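Local coordinates for uncharacterized protein (Parabacteroides merdae, PDB 4MXN), which is of unknown function but is a putative glycosyl hydrolase of family 28 that probably acts on polysaccharides, at residues A[126-131]-A[143-148]. Sequence-based numbering, arbitrary orientation. Where two conformers were deposited one is given.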
loop_
_atom_site.group_PDB
_atom_site.type_symbol
_atom_site.label_atom_id
_atom_site.label_comp_id
_atom_site.label_asym_id
_atom_site.label_seq_id
_atom_site.Cartn_x
_atom_site.Cartn_y
_atom_site.Cartn_z
ATOM N N VAL A 126 4.921 -14.583 -0.474
ATOM C CA VAL A 126 4.338 -14.062 0.783
ATOM C C VAL A 126 3.194 -14.993 1.244
ATOM O O VAL A 126 3.149 -15.376 2.422
ATOM C CB VAL A 126 3.883 -12.581 0.641
ATOM C CG1 VAL A 126 2.999 -12.153 1.815
ATOM C CG2 VAL A 126 5.080 -11.643 0.510
ATOM N N ARG A 127 2.279 -15.367 0.323
ATOM C CA ARG A 127 1.153 -16.263 0.663
ATOM C C ARG A 127 1.636 -17.671 1.058
ATOM O O ARG A 127 1.028 -18.285 1.934
ATOM C CB ARG A 127 0.134 -16.348 -0.479
ATOM C CG ARG A 127 -0.635 -15.033 -0.661
ATOM C CD ARG A 127 -1.595 -15.059 -1.847
ATOM N NE ARG A 127 -2.741 -15.918 -1.605
ATOM C CZ ARG A 127 -3.882 -15.520 -1.067
ATOM N NH1 ARG A 127 -4.036 -14.259 -0.675
ATOM N NH2 ARG A 127 -4.868 -16.382 -0.884
ATOM N N ALA A 128 2.742 -18.157 0.458
ATOM C CA ALA A 128 3.303 -19.485 0.794
ATOM C C ALA A 128 3.840 -19.479 2.228
ATOM O O ALA A 128 3.731 -20.487 2.927
ATOM C CB ALA A 128 4.403 -19.868 -0.190
ATOM N N SER A 129 4.408 -18.330 2.668
ATOM C CA SER A 129 4.898 -18.146 4.030
ATOM C C SER A 129 3.706 -18.228 5.008
ATOM O O SER A 129 3.777 -18.950 6.013
ATOM C CB SER A 129 5.653 -16.824 4.154
ATOM O OG SER A 129 5.988 -16.557 5.499
ATOM N N VAL A 130 2.601 -17.539 4.679
ATOM C CA VAL A 130 1.365 -17.561 5.476
ATOM C C VAL A 130 0.842 -19.013 5.561
ATOM O O VAL A 130 0.581 -19.492 6.671
ATOM C CB VAL A 130 0.263 -16.612 4.928
ATOM C CG1 VAL A 130 -1.039 -16.744 5.734
ATOM C CG2 VAL A 130 0.733 -15.154 4.864
ATOM N N GLU A 131 0.703 -19.687 4.375
ATOM C CA GLU A 131 0.211 -21.068 4.229
ATOM C C GLU A 131 0.970 -22.024 5.152
ATOM O O GLU A 131 0.347 -22.814 5.853
ATOM C CB GLU A 131 0.358 -21.548 2.770
ATOM C CG GLU A 131 -0.698 -21.053 1.790
ATOM C CD GLU A 131 -0.294 -21.060 0.323
ATOM O OE1 GLU A 131 0.282 -22.073 -0.136
ATOM O OE2 GLU A 131 -0.560 -20.053 -0.373
ATOM N N VAL A 143 -5.523 -17.775 4.693
ATOM C CA VAL A 143 -4.410 -16.979 4.174
ATOM C C VAL A 143 -4.815 -15.486 4.119
ATOM O O VAL A 143 -4.013 -14.632 4.511
ATOM C CB VAL A 143 -3.892 -17.518 2.807
ATOM C CG1 VAL A 143 -2.820 -16.603 2.209
ATOM C CG2 VAL A 143 -3.343 -18.929 2.957
ATOM N N SER A 144 -6.084 -15.189 3.736
ATOM C CA SER A 144 -6.625 -13.822 3.628
ATOM C C SER A 144 -6.550 -13.028 4.945
ATOM O O SER A 144 -6.430 -11.803 4.903
ATOM C CB SER A 144 -8.071 -13.843 3.125
ATOM O OG SER A 144 -8.944 -14.536 4.003
ATOM N N ASP A 145 -6.582 -13.713 6.098
ATOM C CA ASP A 145 -6.497 -13.062 7.409
ATOM C C ASP A 145 -5.098 -12.469 7.672
ATOM O O ASP A 145 -4.979 -11.509 8.436
ATOM C CB ASP A 145 -6.859 -14.069 8.535
ATOM C CG ASP A 145 -8.239 -14.692 8.456
ATOM O OD1 ASP A 145 -9.170 -14.015 7.995
ATOM O OD2 ASP A 145 -8.387 -15.857 8.873
ATOM N N TYR A 146 -4.045 -13.024 7.032
ATOM C CA TYR A 146 -2.662 -12.607 7.272
ATOM C C TYR A 146 -1.951 -11.979 6.069
ATOM O O TYR A 146 -0.972 -11.243 6.248
ATOM C CB TYR A 146 -1.851 -13.834 7.744
ATOM C CG TYR A 146 -2.397 -14.423 9.023
ATOM C CD1 TYR A 146 -1.980 -13.954 10.264
ATOM C CD2 TYR A 146 -3.366 -15.425 8.997
ATOM C CE1 TYR A 146 -2.517 -14.459 11.446
ATOM C CE2 TYR A 146 -3.918 -15.930 10.172
ATOM C CZ TYR A 146 -3.485 -15.449 11.395
ATOM O OH TYR A 146 -4.003 -15.971 12.554
ATOM N N ALA A 147 -2.379 -12.319 4.852
ATOM C CA ALA A 147 -1.735 -11.798 3.646
ATOM C C ALA A 147 -1.936 -10.269 3.571
ATOM O O ALA A 147 -3.068 -9.792 3.716
ATOM C CB ALA A 147 -2.289 -12.496 2.416
ATOM N N PRO A 148 -0.841 -9.487 3.446
ATOM C CA PRO A 148 -0.999 -8.040 3.466
ATOM C C PRO A 148 -1.449 -7.445 2.151
ATOM O O PRO A 148 -1.113 -7.919 1.061
ATOM C CB PRO A 148 0.415 -7.540 3.800
ATOM C CG PRO A 148 1.321 -8.559 3.223
ATOM C CD PRO A 148 0.587 -9.868 3.367
#
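Val130 of helix 123-136 lies against Val143, their CA atoms 5.9 Å apart, and one turn earlier Arg127 faces Ala147, so the helix runs beside a short helical turn and the chain leaving it. Both segments belong to an excursion between strands 118-120 and 151-154 of a right-handed parallel beta-helix, the fold of family 28. No hydrogen bond joins them; the contact is apolar apart from the arginine.

Val143 carries much of it. Val143 CG1 sits over the centre of one face of the Arg127 guanidinium, 3.6 Å from Arg127 CZ. Arg127 bends at chi3 (71°), which turns its flat end across the methyl; the two side chains meet at about a right angle. NH1 passes Ala147 CB and is hydrogen-bonded to Ala170 O, outside the two segments. A leucine in place of Arg127 would probably leave Ala170 O without this donor and Val143 CG1 without its flat cover.

Val130 has CG1 anti to its backbone N (chi1 176°), directed between Val143 and Tyr146. Val130 CG1 is 3.6 Å from Tyr146 CB and also touches Val143 CA. The tyrosine ring leads away, and its OH bonds Glu140 O. Leu134, further along helix 123-136, also touches Val143 and Tyr146.

In one of its two conformers, Glu131 brings CG to 3.6 Å from Val143 CG2. Within the turn, Val143 O accepts from both Tyr146 N and Ala147 N. At the other end, Val126 CG1 and the CD corner of the Pro148 ring reach toward each other, 3.7 Å apart.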